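Local coordinates for protein member of s1p family of ribosomal proteins (Pyrococcus furiosus, PDB 5YH1) that binds manganese through its DHH domain, the part present in this chain, and probably acts as an exonuclease on nucleic acids, at residues K43-I48 and T204-Y209; A71-E76 and E278-T283; I80-K85 and R208-E213; I117-D122 and Y154-V159. All blocks are in the same frame, centred on the assembly; numbering follows the deposited sequence.

Past the N-terminal helix 2-20, helix 32-53 enters contact 1, which closes a loop to helix 199-210. Helix 66-86 opens two further loops: contact 2 joins its first half to the turn after helix 276-279, and contact 3 joins its second half to the end of helix 199-210, within the span of contact 2. Contacts 1 and 2 cross, and contacts 1 and 3 end on overlapping segments. Contact 4, between helix 109-126 and the entry to strand 158-161, spans the shortest loop and lies within all three others. Contacts 1 and 3 join helices, and contact 2 a helix and a turn, on one face of the parallel sheet; contact 4 belongs to the other face.

Contact 1: K43-I48 and T204-Y209; sequences KAAFMI and TEVARY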
loop_
_atom_site.group_PDB
_atom_site.type_symbol
_atom_site.label_atom_id
_atom_site.label_comp_id
_atom_site.label_asym_id
_atom_site.label_seq_id
_atom_site.Cartn_x
_atom_site.Cartn_y
_atom_site.Cartn_z
ATOM N N LYS A 43 36.270 11.343 -4.627
ATOM C CA LYS A 43 35.703 10.684 -5.805
ATOM C C LYS A 43 34.167 10.707 -5.786
ATOM O O LYS A 43 33.540 11.010 -6.799
ATOM C CB LYS A 43 36.196 9.245 -5.896
ATOM C CG LYS A 43 35.749 8.519 -7.163
ATOM C CD LYS A 43 36.389 7.144 -7.229
ATOM C CE LYS A 43 35.967 6.364 -8.464
ATOM N NZ LYS A 43 36.458 4.965 -8.343
ATOM N N ALA A 44 33.570 10.400 -4.634
ATOM C CA ALA A 44 32.111 10.455 -4.489
ATOM C C ALA A 44 31.585 11.839 -4.842
ATOM O O ALA A 44 30.620 11.978 -5.599
ATOM C CB ALA A 44 31.697 10.076 -3.069
ATOM N N ALA A 45 32.239 12.861 -4.305
ATOM C CA ALA A 45 31.832 14.239 -4.545
ATOM C C ALA A 45 32.041 14.634 -6.003
ATOM O O ALA A 45 31.228 15.351 -6.572
ATOM C CB ALA A 45 32.580 15.189 -3.621
ATOM N N PHE A 46 33.131 14.166 -6.600
ATOM C CA PHE A 46 33.376 14.371 -8.024
ATOM C C PHE A 46 32.228 13.802 -8.871
ATOM O O PHE A 46 31.693 14.489 -9.741
ATOM C CB PHE A 46 34.710 13.731 -8.453
ATOM C CG PHE A 46 34.894 13.659 -9.947
ATOM C CD1 PHE A 46 35.374 14.750 -10.657
ATOM C CD2 PHE A 46 34.563 12.506 -10.650
ATOM C CE1 PHE A 46 35.528 14.686 -12.040
ATOM C CE2 PHE A 46 34.714 12.441 -12.028
ATOM C CZ PHE A 46 35.195 13.534 -12.723
HETATM N N MSE A 47 31.853 12.553 -8.611
HETATM C CA MSE A 47 30.791 11.905 -9.392
HETATM C C MSE A 47 29.470 12.612 -9.235
HETATM O O MSE A 47 28.743 12.802 -10.207
HETATM C CB MSE A 47 30.678 10.438 -9.004
HETATM C CG MSE A 47 31.809 9.656 -9.663
HETATM SE SE MSE A 47 31.788 7.791 -9.048
HETATM C CE MSE A 47 30.247 7.231 -10.155
ATOM N N ILE A 48 29.150 13.038 -8.018
ATOM C CA ILE A 48 27.880 13.711 -7.771
ATOM C C ILE A 48 27.861 15.073 -8.467
ATOM O O ILE A 48 26.900 15.396 -9.181
ATOM C CB ILE A 48 27.566 13.786 -6.259
ATOM C CG1 ILE A 48 27.216 12.383 -5.752
ATOM C CG2 ILE A 48 26.414 14.733 -5.969
ATOM C CD1 ILE A 48 27.252 12.221 -4.251
ATOM N N THR A 204 27.750 14.129 5.600
ATOM C CA THR A 204 27.961 15.561 5.814
ATOM C C THR A 204 29.321 15.983 5.255
ATOM O O THR A 204 29.415 17.006 4.580
ATOM C CB THR A 204 27.838 15.943 7.304
ATOM O OG1 THR A 204 26.498 15.704 7.750
ATOM C CG2 THR A 204 28.175 17.404 7.520
ATOM N N GLU A 205 30.361 15.181 5.479
ATOM C CA GLU A 205 31.686 15.514 4.925
ATOM C C GLU A 205 31.650 15.452 3.392
ATOM O O GLU A 205 32.105 16.387 2.724
ATOM C CB GLU A 205 32.789 14.618 5.484
ATOM C CG GLU A 205 32.949 14.667 7.005
ATOM C CD GLU A 205 33.499 15.988 7.562
ATOM O OE1 GLU A 205 33.823 16.918 6.794
ATOM O OE2 GLU A 205 33.616 16.103 8.799
ATOM N N VAL A 206 31.056 14.400 2.824
ATOM C CA VAL A 206 30.900 14.349 1.364
ATOM C C VAL A 206 30.169 15.589 0.874
ATOM O O VAL A 206 30.585 16.214 -0.118
ATOM C CB VAL A 206 30.182 13.082 0.860
ATOM C CG1 VAL A 206 29.906 13.188 -0.637
ATOM C CG2 VAL A 206 31.014 11.842 1.137
ATOM N N ALA A 207 29.097 15.962 1.570
ATOM C CA ALA A 207 28.316 17.138 1.179
ATOM C C ALA A 207 29.158 18.416 1.135
ATOM O O ALA A 207 28.959 19.264 0.269
ATOM C CB ALA A 207 27.127 17.329 2.107
ATOM N N ARG A 208 30.087 18.554 2.075
ATOM C CA ARG A 208 30.983 19.713 2.108
ATOM C C ARG A 208 31.894 19.749 0.872
ATOM O O ARG A 208 32.159 20.823 0.331
ATOM C CB ARG A 208 31.820 19.724 3.397
ATOM C CG ARG A 208 31.008 19.997 4.659
ATOM C CD ARG A 208 31.839 19.877 5.933
ATOM N NE ARG A 208 33.028 20.729 5.856
ATOM C CZ ARG A 208 34.258 20.315 5.542
ATOM N NH1 ARG A 208 34.535 19.036 5.320
ATOM N NH2 ARG A 208 35.232 21.201 5.462
ATOM N N TYR A 209 32.358 18.585 0.420
ATOM C CA TYR A 209 33.124 18.512 -0.823
ATOM C C TYR A 209 32.264 18.785 -2.059
ATOM O O TYR A 209 32.733 19.388 -3.023
ATOM C CB TYR A 209 33.832 17.167 -0.956
ATOM C CG TYR A 209 35.044 17.045 -0.061
ATOM C CD1 TYR A 209 34.904 16.749 1.286
ATOM C CD2 TYR A 209 36.332 17.230 -0.557
ATOM C CE1 TYR A 209 35.999 16.623 2.116
ATOM C CE2 TYR A 209 37.437 17.107 0.271
ATOM C CZ TYR A 209 37.260 16.812 1.613
ATOM O OH TYR A 209 38.339 16.691 2.460
#
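The Tyr209 ring leads away from Ala45, so the tyrosine meets 43-48 with its CB rather than with a face. At the ring edge, in plane, lies Glu205 O, one turn earlier in the same helix. Side chains of Lys38, Ile41 and Met42, in the preceding turns of helix 32-53, also touch the tyrosine, and its hydroxyl makes a weak hydrogen bond to Gly26 O. CG stands anti to the carbonyl carbon (chi1 -75°), which carries the ring off from the crossing and leaves CB facing the other helix. There Ala45 CB presses on Tyr209 CB at 3.5 Å and lies 3.9 Å from Tyr209 C. The methyl thus beds against the backbone end of the tyrosine. One turn back, Val206 points CG1 at the neighbouring alanine, with Ala44 CB 4.3 Å from Val206 CG1. Ala45 CB is more distant from the same methyl, at 4.5 Å. Ala44 also packs on Val183 and Val185 of the sheet, while Val206 touches Leu75 of helix 66-86. The segment axes approach to 8.7 Å and cross at -54°, an approach to which the small side chains of Ala44 and Ala45 probably contribute. Charge is kept off this surface: Arg208 NH1 and Glu205 OE1 form a salt bridge at 2.7 Å, away from the alanines. With all four touching residues buried and no polar bond between the segments, the contact rests on van der Waals packing of apolar side chains, and its fit depends on small methyl groups.

Contact 2: A71-E76 and E278-T283; sequences AGVALE and EILLIT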
loop_
_atom_site.group_PDB
_atom_site.type_symbol
_atom_site.label_atom_id
_atom_site.label_comp_id
_atom_site.label_asym_id
_atom_site.label_seq_id
_atom_site.Cartn_x
_atom_site.Cartn_y
_atom_site.Cartn_z
ATOM N N ALA A 71 21.755 11.868 6.896
ATOM C CA ALA A 71 22.726 11.711 5.813
ATOM C C ALA A 71 22.129 12.123 4.477
ATOM O O ALA A 71 22.727 12.892 3.726
ATOM C CB ALA A 71 23.207 10.272 5.751
ATOM N N GLY A 72 20.930 11.632 4.190
ATOM C CA GLY A 72 20.265 11.975 2.944
ATOM C C GLY A 72 20.001 13.455 2.811
ATOM O O GLY A 72 20.218 14.043 1.736
ATOM N N VAL A 73 19.542 14.073 3.899
ATOM C CA VAL A 73 19.200 15.497 3.860
ATOM C C VAL A 73 20.464 16.357 3.777
ATOM O O VAL A 73 20.469 17.382 3.101
ATOM C CB VAL A 73 18.293 15.913 5.049
ATOM C CG1 VAL A 73 18.070 17.419 5.065
ATOM C CG2 VAL A 73 16.965 15.194 4.951
ATOM N N ALA A 74 21.532 15.933 4.442
ATOM C CA ALA A 74 22.836 16.601 4.285
ATOM C C ALA A 74 23.224 16.698 2.806
ATOM O O ALA A 74 23.547 17.776 2.304
ATOM C CB ALA A 74 23.917 15.862 5.066
ATOM N N LEU A 75 23.162 15.569 2.105
ATOM C CA LEU A 75 23.542 15.530 0.689
ATOM C C LEU A 75 22.599 16.353 -0.185
ATOM O O LEU A 75 23.046 17.102 -1.057
ATOM C CB LEU A 75 23.630 14.081 0.204
ATOM C CG LEU A 75 24.779 13.334 0.883
ATOM C CD1 LEU A 75 24.602 11.828 0.789
ATOM C CD2 LEU A 75 26.123 13.761 0.308
ATOM N N GLU A 76 21.297 16.240 0.069
ATOM C CA GLU A 76 20.294 17.022 -0.662
ATOM C C GLU A 76 20.531 18.528 -0.513
ATOM O O GLU A 76 20.394 19.299 -1.479
ATOM C CB GLU A 76 18.867 16.636 -0.195
ATOM C CG GLU A 76 17.754 17.523 -0.739
ATOM C CD GLU A 76 16.339 17.017 -0.441
ATOM O OE1 GLU A 76 15.395 17.806 -0.614
ATOM O OE2 GLU A 76 16.140 15.848 -0.061
ATOM N N GLU A 278 12.995 20.982 8.977
ATOM C CA GLU A 278 12.656 21.808 10.127
ATOM C C GLU A 278 13.095 21.130 11.407
ATOM O O GLU A 278 13.657 21.768 12.301
ATOM C CB GLU A 278 11.150 22.073 10.189
ATOM C CG GLU A 278 10.556 22.727 8.946
ATOM C CD GLU A 278 11.093 24.118 8.686
ATOM O OE1 GLU A 278 11.815 24.675 9.536
ATOM O OE2 GLU A 278 10.783 24.668 7.617
ATOM N N ILE A 279 12.852 19.830 11.490
ATOM C CA ILE A 279 13.255 19.056 12.653
ATOM C C ILE A 279 14.786 19.038 12.790
ATOM O O ILE A 279 15.310 19.121 13.901
ATOM C CB ILE A 279 12.690 17.630 12.579
ATOM C CG1 ILE A 279 11.156 17.675 12.654
ATOM C CG2 ILE A 279 13.240 16.758 13.703
ATOM C CD1 ILE A 279 10.490 16.386 12.211
ATOM N N LEU A 280 15.489 18.961 11.658
ATOM C CA LEU A 280 16.954 18.905 11.648
ATOM C C LEU A 280 17.639 20.268 11.818
ATOM O O LEU A 280 18.876 20.331 11.874
ATOM C CB LEU A 280 17.443 18.278 10.341
ATOM C CG LEU A 280 17.231 16.781 10.195
ATOM C CD1 LEU A 280 17.631 16.374 8.791
ATOM C CD2 LEU A 280 18.004 15.988 11.243
ATOM N N LEU A 281 16.837 21.335 11.864
ATOM C CA LEU A 281 17.293 22.706 12.074
ATOM C C LEU A 281 18.199 23.182 10.944
ATOM O O LEU A 281 19.278 23.687 11.200
ATOM C CB LEU A 281 17.995 22.861 13.437
ATOM C CG LEU A 281 18.131 24.303 13.974
ATOM C CD1 LEU A 281 16.841 24.755 14.618
ATOM C CD2 LEU A 281 19.261 24.431 14.985
ATOM N N ILE A 282 17.779 23.010 9.693
ATOM C CA ILE A 282 18.590 23.514 8.579
ATOM C C ILE A 282 17.930 24.634 7.806
ATOM O O ILE A 282 18.469 25.090 6.805
ATOM C CB ILE A 282 19.047 22.404 7.611
ATOM C CG1 ILE A 282 17.864 21.784 6.873
ATOM C CG2 ILE A 282 19.827 21.335 8.364
ATOM C CD1 ILE A 282 18.288 20.982 5.661
ATOM N N THR A 283 16.763 25.063 8.255
ATOM C CA THR A 283 16.134 26.262 7.735
ATOM C C THR A 283 16.333 27.358 8.778
ATOM O O THR A 283 16.690 27.096 9.932
ATOM C CB THR A 283 14.617 26.062 7.496
ATOM O OG1 THR A 283 13.925 26.007 8.746
ATOM C CG2 THR A 283 14.339 24.782 6.735
#
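Val73, on the helix that starts beside the manganese ligand Asp67, receives two residues of 278-283, Leu280 and Ile282. Glu278 opens the segment in the last turn of helix 276-279, and its OE1 accepts the hydroxyl of Thr283 OG1 at 2.6 Å. This bond meets the carboxylate from above, 36° out of its plane, and ties the two ends of the segment together. Ile279 follows and faces helix 250-267, where it packs on Ile256, Val259 and Ile260. Leu280 then turns to the valine. The two side chains reach toward each other tip to tip, with Leu280 CD1 3.8 Å from Val73 CB and touching both methyls, Val73 CG1 at 3.9 Å and Val73 CG2 at 4.1 Å. Leu281 leaves the helix with a positive phi of 63°, and its N bonds back to Glu278 O at 3.2 Å. The reversal it produces brings Ile282 round to the same valine. Ile282 CD1 lies 3.6 Å from Val73 CG1, its chain running obliquely across the valine. This methyl gets there because Ile282 CG1 takes the position between backbone N and carbonyl carbon (chi1 66°). Leu221 of helix 221-229, the helix that ends with the manganese ligand Asp229, packs on both Leu280 and Ile282. Thr283 closes the segment, its OG1 also bonded to Asn285 N. The turn is a Schellman motif ending helix 276-279, used here to pack an apolar pair onto helix 66-86 of the DHH domain, the side chain of Leu280 being about 10 Å from that of Asp67.

Contact 3: I80-K85 and R208-E213; sequences IPLIEK and RYINPE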
loop_
_atom_site.group_PDB
_atom_site.type_symbol
_atom_site.label_atom_id
_atom_site.label_comp_id
_atom_site.label_asym_id
_atom_site.label_seq_id
_atom_site.Cartn_x
_atom_site.Cartn_y
_atom_site.Cartn_z
ATOM N N ILE A 80 20.984 20.445 -4.143
ATOM C CA ILE A 80 19.890 21.248 -4.716
ATOM C C ILE A 80 20.346 22.638 -5.189
ATOM O O ILE A 80 20.017 23.034 -6.308
ATOM C CB ILE A 80 18.685 21.370 -3.744
ATOM C CG1 ILE A 80 17.976 20.020 -3.559
ATOM C CG2 ILE A 80 17.692 22.419 -4.217
ATOM C CD1 ILE A 80 17.474 19.381 -4.829
ATOM N N PRO A 81 21.098 23.384 -4.350
ATOM C CA PRO A 81 21.585 24.696 -4.809
ATOM C C PRO A 81 22.434 24.648 -6.078
ATOM O O PRO A 81 22.324 25.546 -6.911
ATOM C CB PRO A 81 22.418 25.206 -3.626
ATOM C CG PRO A 81 21.857 24.510 -2.441
ATOM C CD PRO A 81 21.397 23.162 -2.924
ATOM N N LEU A 82 23.283 23.633 -6.219
ATOM C CA LEU A 82 24.093 23.497 -7.425
ATOM C C LEU A 82 23.205 23.228 -8.637
ATOM O O LEU A 82 23.400 23.817 -9.693
ATOM C CB LEU A 82 25.134 22.382 -7.290
ATOM C CG LEU A 82 26.279 22.590 -6.302
ATOM C CD1 LEU A 82 27.299 21.474 -6.465
ATOM C CD2 LEU A 82 26.942 23.956 -6.480
ATOM N N ILE A 83 22.226 22.344 -8.476
ATOM C CA ILE A 83 21.278 22.067 -9.549
ATOM C C ILE A 83 20.576 23.350 -9.983
ATOM O O ILE A 83 20.403 23.593 -11.178
ATOM C CB ILE A 83 20.238 21.005 -9.135
ATOM C CG1 ILE A 83 20.908 19.631 -9.043
ATOM C CG2 ILE A 83 19.069 20.971 -10.121
ATOM C CD1 ILE A 83 20.028 18.556 -8.436
ATOM N N GLU A 84 20.180 24.166 -9.009
ATOM C CA GLU A 84 19.456 25.403 -9.298
ATOM C C GLU A 84 20.321 26.473 -9.966
ATOM O O GLU A 84 19.807 27.252 -10.770
ATOM C CB GLU A 84 18.761 25.946 -8.038
ATOM C CG GLU A 84 17.581 25.069 -7.627
ATOM C CD GLU A 84 16.745 25.641 -6.500
ATOM O OE1 GLU A 84 17.327 26.233 -5.561
ATOM O OE2 GLU A 84 15.504 25.479 -6.555
ATOM N N LYS A 85 21.619 26.499 -9.673
ATOM C CA LYS A 85 22.501 27.483 -10.307
ATOM C C LYS A 85 22.830 27.132 -11.767
ATOM O O LYS A 85 23.061 28.030 -12.572
ATOM C CB LYS A 85 23.770 27.736 -9.479
ATOM C CG LYS A 85 24.980 26.886 -9.828
ATOM C CD LYS A 85 26.267 27.509 -9.304
ATOM C CE LYS A 85 26.236 27.693 -7.794
ATOM N NZ LYS A 85 27.604 27.818 -7.218
ATOM N N ARG A 208 30.087 18.554 2.075
ATOM C CA ARG A 208 30.983 19.713 2.108
ATOM C C ARG A 208 31.894 19.749 0.872
ATOM O O ARG A 208 32.159 20.823 0.331
ATOM C CB ARG A 208 31.820 19.724 3.397
ATOM C CG ARG A 208 31.008 19.997 4.659
ATOM C CD ARG A 208 31.839 19.877 5.933
ATOM N NE ARG A 208 33.028 20.729 5.856
ATOM C CZ ARG A 208 34.258 20.315 5.542
ATOM N NH1 ARG A 208 34.535 19.036 5.320
ATOM N NH2 ARG A 208 35.232 21.201 5.462
ATOM N N TYR A 209 32.358 18.585 0.420
ATOM C CA TYR A 209 33.124 18.512 -0.823
ATOM C C TYR A 209 32.264 18.785 -2.059
ATOM O O TYR A 209 32.733 19.388 -3.023
ATOM C CB TYR A 209 33.832 17.167 -0.956
ATOM C CG TYR A 209 35.044 17.045 -0.061
ATOM C CD1 TYR A 209 34.904 16.749 1.286
ATOM C CD2 TYR A 209 36.332 17.230 -0.557
ATOM C CE1 TYR A 209 35.999 16.623 2.116
ATOM C CE2 TYR A 209 37.437 17.107 0.271
ATOM C CZ TYR A 209 37.260 16.812 1.613
ATOM O OH TYR A 209 38.339 16.691 2.460
ATOM N N ILE A 210 31.003 18.353 -2.034
ATOM C CA ILE A 210 30.097 18.635 -3.140
ATOM C C ILE A 210 29.864 20.131 -3.249
ATOM O O ILE A 210 29.926 20.683 -4.344
ATOM C CB ILE A 210 28.741 17.901 -2.985
ATOM C CG1 ILE A 210 28.936 16.400 -3.182
ATOM C CG2 ILE A 210 27.723 18.424 -3.990
ATOM C CD1 ILE A 210 27.813 15.557 -2.625
ATOM N N ASN A 211 29.584 20.778 -2.119
ATOM C CA ASN A 211 29.230 22.192 -2.111
ATOM C C ASN A 211 29.696 22.886 -0.824
ATOM O O ASN A 211 28.939 22.992 0.141
ATOM C CB ASN A 211 27.714 22.354 -2.298
ATOM C CG ASN A 211 27.299 23.796 -2.493
ATOM O OD1 ASN A 211 28.127 24.702 -2.458
ATOM N ND2 ASN A 211 26.014 24.017 -2.697
ATOM N N PRO A 212 30.947 23.380 -0.810
ATOM C CA PRO A 212 31.477 24.003 0.412
ATOM C C PRO A 212 30.619 25.126 1.010
ATOM O O PRO A 212 30.691 25.355 2.204
ATOM C CB PRO A 212 32.855 24.519 -0.030
ATOM C CG PRO A 212 33.259 23.593 -1.128
ATOM C CD PRO A 212 31.978 23.276 -1.862
ATOM N N GLU A 213 29.794 25.791 0.206
ATOM C CA GLU A 213 28.949 26.876 0.707
ATOM C C GLU A 213 27.896 26.471 1.739
ATOM O O GLU A 213 27.408 27.332 2.462
ATOM C CB GLU A 213 28.240 27.612 -0.440
ATOM C CG GLU A 213 28.960 28.854 -0.937
ATOM C CD GLU A 213 29.839 28.587 -2.146
ATOM O OE1 GLU A 213 29.468 29.050 -3.251
ATOM O OE2 GLU A 213 30.890 27.913 -1.998
#
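Within the DHH domain, the C-terminal end of helix 199-210, where Asn211 leaves the helical path, meets helix 66-86 mainly through Leu82. Both methyls of the leucine are used. CD1 lies 3.5 Å from the backbone oxygen Ile210 O, which accepts a hydrogen bond from Arg49 NH1, and the same Leu82 CD1 touches Ile210 CG2 at 4.0 Å. CD2 goes to the asparagine: Leu82 CD2 is 3.9 Å from Asn211 ND2 and 4.0 Å from Asn211 CG, as the two side chains lie alongside one another and run opposite ways. The asparagine extends with CG anti to the backbone N (chi1 -172°), which sends its amide to helix 66-86. There ND2 is hydrogen-bonded to Ala78 O, while Pro81 CB touches Asn211 ND2 from the next turn at 3.9 Å. The other end of the amide turns back on its own chain: Asn211 OD1 weakly accepts Glu213 N at 3.3 Å, an Asx turn at the start of the 3-10 segment. With an alanine here, the branch of Leu82 would be missing, which would probably open a gap between the helices and strip the Asn211 amide and Ile210 of their apolar cover. Toward solvent, Lys85 NZ and Glu213 OE1 have opposite charges but stand 4.6 Å apart, beyond a salt bridge. Behind this joint, Ile80 and Ile83 face Phe97 of the edge strand 97-102, while Ile210 also packs on Ile48, so the end of helix 199-210 is wedged between helices 66-86 and 32-53.

Contact 4: I117-D122 and Y154-V159; sequences IFMMED and YGVKIV
The Met-aromatic contact pairs Met120, present as selenomethionine, with Tyr154. Met120 SE sits 4.9 Å from the centroid of the Tyr154 ring and 68° off its normal, an oblique approach. The Met120 chain is bent at chi2 and chi3, which curls the selenium back to the CD2-CE2 bond of the ring, with Met120 SE 3.8 Å from Tyr154 CD2. Met120 CG helps, lying 3.9 Å from Tyr154 CE2. The apolar part falls to the preceding residue, Met119, also selenomethionine: Met119 SE meets Val156 CG2 at 3.9 Å, the chains running obliquely to each other. Met119 CG stands between backbone N and carbonyl carbon (chi1 78°), and the chain then extends toward the valine before bending at chi3.

Among polar bonds, the Tyr154 hydroxyl is hydrogen-bonded to Gly274 O of the second subunit, whose Arg288 also packs on the tyrosine; the ring thus serves the chain's own core and the subunit interface together. Gly155, with positive phi, closes helix 145-152 in a Schellman motif, its N bonded to Lys152 O and Val156 N to Leu151 O.

Val156 and Met119 share Leu151 of that helix, and Val156 also rests on Val133 of strand 132-136. Helix 109-126 thus packs beside helix 145-152 at the entry to strand 158-161, on the sheet face remote from helix 32-53.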
loop_
_atom_site.group_PDB
_atom_site.type_symbol
_atom_site.label_atom_id
_atom_site.label_comp_id
_atom_site.label_asym_id
_atom_site.label_seq_id
_atom_site.Cartn_x
_atom_site.Cartn_y
_atom_site.Cartn_z
ATOM N N ILE A 117 12.032 1.389 -13.191
ATOM C CA ILE A 117 10.831 1.695 -13.987
ATOM C C ILE A 117 10.665 3.205 -14.121
ATOM O O ILE A 117 10.434 3.715 -15.215
ATOM C CB ILE A 117 9.574 1.042 -13.375
ATOM C CG1 ILE A 117 9.667 -0.480 -13.531
ATOM C CG2 ILE A 117 8.290 1.582 -14.019
ATOM C CD1 ILE A 117 8.844 -1.267 -12.535
ATOM N N PHE A 118 10.812 3.923 -13.014
ATOM C CA PHE A 118 10.698 5.379 -13.015
ATOM C C PHE A 118 11.773 6.031 -13.883
ATOM O O PHE A 118 11.469 6.926 -14.662
ATOM C CB PHE A 118 10.764 5.930 -11.580
ATOM C CG PHE A 118 9.434 5.956 -10.863
ATOM C CD1 PHE A 118 8.460 4.978 -11.082
ATOM C CD2 PHE A 118 9.160 6.960 -9.939
ATOM C CE1 PHE A 118 7.243 5.017 -10.404
ATOM C CE2 PHE A 118 7.943 7.001 -9.259
ATOM C CZ PHE A 118 6.983 6.027 -9.498
HETATM N N MSE A 119 13.024 5.597 -13.758
HETATM C CA MSE A 119 14.111 6.213 -14.548
HETATM C C MSE A 119 13.944 5.914 -16.028
HETATM O O MSE A 119 14.256 6.754 -16.868
HETATM C CB MSE A 119 15.502 5.811 -14.034
HETATM C CG MSE A 119 15.901 4.410 -14.486
HETATM SE SE MSE A 119 17.662 3.784 -13.839
HETATM C CE MSE A 119 17.385 3.835 -11.890
HETATM N N MSE A 120 13.450 4.725 -16.364
HETATM C CA MSE A 120 13.245 4.368 -17.769
HETATM C C MSE A 120 12.101 5.166 -18.365
HETATM O O MSE A 120 12.141 5.531 -19.538
HETATM C CB MSE A 120 13.032 2.862 -17.920
HETATM C CG MSE A 120 14.336 2.079 -17.798
HETATM SE SE MSE A 120 15.656 2.650 -19.156
HETATM C CE MSE A 120 14.573 2.325 -20.779
ATOM N N GLU A 121 11.081 5.481 -17.573
ATOM C CA GLU A 121 10.010 6.344 -18.079
ATOM C C GLU A 121 10.512 7.754 -18.402
ATOM O O GLU A 121 10.193 8.298 -19.454
ATOM C CB GLU A 121 8.837 6.438 -17.104
ATOM C CG GLU A 121 7.769 7.388 -17.623
ATOM C CD GLU A 121 6.441 7.254 -16.924
ATOM O OE1 GLU A 121 6.079 6.139 -16.509
ATOM O OE2 GLU A 121 5.747 8.275 -16.806
ATOM N N ASP A 122 11.264 8.358 -17.485
ATOM C CA ASP A 122 11.840 9.682 -17.734
ATOM C C ASP A 122 12.777 9.662 -18.940
ATOM O O ASP A 122 12.795 10.602 -19.734
ATOM C CB ASP A 122 12.583 10.199 -16.501
ATOM C CG ASP A 122 11.648 10.678 -15.409
ATOM O OD1 ASP A 122 10.437 10.852 -15.646
ATOM O OD2 ASP A 122 12.132 10.890 -14.292
ATOM N N TYR A 154 21.575 -1.669 -16.911
ATOM C CA TYR A 154 21.253 -0.380 -17.520
ATOM C C TYR A 154 22.451 0.577 -17.601
ATOM O O TYR A 154 22.279 1.739 -17.966
ATOM C CB TYR A 154 20.075 0.259 -16.765
ATOM C CG TYR A 154 18.817 -0.548 -16.940
ATOM C CD1 TYR A 154 18.590 -1.679 -16.173
ATOM C CD2 TYR A 154 17.877 -0.208 -17.909
ATOM C CE1 TYR A 154 17.454 -2.449 -16.355
ATOM C CE2 TYR A 154 16.738 -0.969 -18.097
ATOM C CZ TYR A 154 16.528 -2.088 -17.319
ATOM O OH TYR A 154 15.397 -2.856 -17.512
ATOM N N GLY A 155 23.651 0.095 -17.282
ATOM C CA GLY A 155 24.861 0.945 -17.268
ATOM C C GLY A 155 24.846 2.089 -16.260
ATOM O O GLY A 155 25.485 3.129 -16.471
ATOM N N VAL A 156 24.119 1.907 -15.161
ATOM C CA VAL A 156 23.966 2.948 -14.147
ATOM C C VAL A 156 25.201 3.008 -13.244
ATOM O O VAL A 156 25.740 1.975 -12.849
ATOM C CB VAL A 156 22.684 2.715 -13.310
ATOM C CG1 VAL A 156 22.704 3.491 -12.003
ATOM C CG2 VAL A 156 21.450 3.088 -14.133
ATOM N N LYS A 157 25.652 4.220 -12.939
ATOM C CA LYS A 157 26.755 4.412 -11.992
ATOM C C LYS A 157 26.215 4.589 -10.586
ATOM O O LYS A 157 25.127 5.134 -10.391
ATOM C CB LYS A 157 27.631 5.583 -12.414
ATOM C CG LYS A 157 28.345 5.288 -13.720
ATOM C CD LYS A 157 29.282 6.406 -14.110
ATOM C CE LYS A 157 30.102 6.013 -15.331
ATOM N NZ LYS A 157 30.957 7.153 -15.761
ATOM N N ILE A 158 26.975 4.087 -9.619
ATOM C CA ILE A 158 26.483 3.887 -8.274
ATOM C C ILE A 158 27.518 4.379 -7.262
ATOM O O ILE A 158 28.681 3.962 -7.299
ATOM C CB ILE A 158 26.183 2.390 -8.009
ATOM C CG1 ILE A 158 25.169 1.838 -9.024
ATOM C CG2 ILE A 158 25.652 2.190 -6.600
ATOM C CD1 ILE A 158 25.079 0.324 -9.037
ATOM N N VAL A 159 27.084 5.275 -6.379
ATOM C CA VAL A 159 27.874 5.730 -5.231
ATOM C C VAL A 159 27.262 5.157 -3.951
ATOM O O VAL A 159 26.049 5.253 -3.738
ATOM C CB VAL A 159 27.891 7.270 -5.151
ATOM C CG1 VAL A 159 28.567 7.760 -3.867
ATOM C CG2 VAL A 159 28.573 7.853 -6.388
#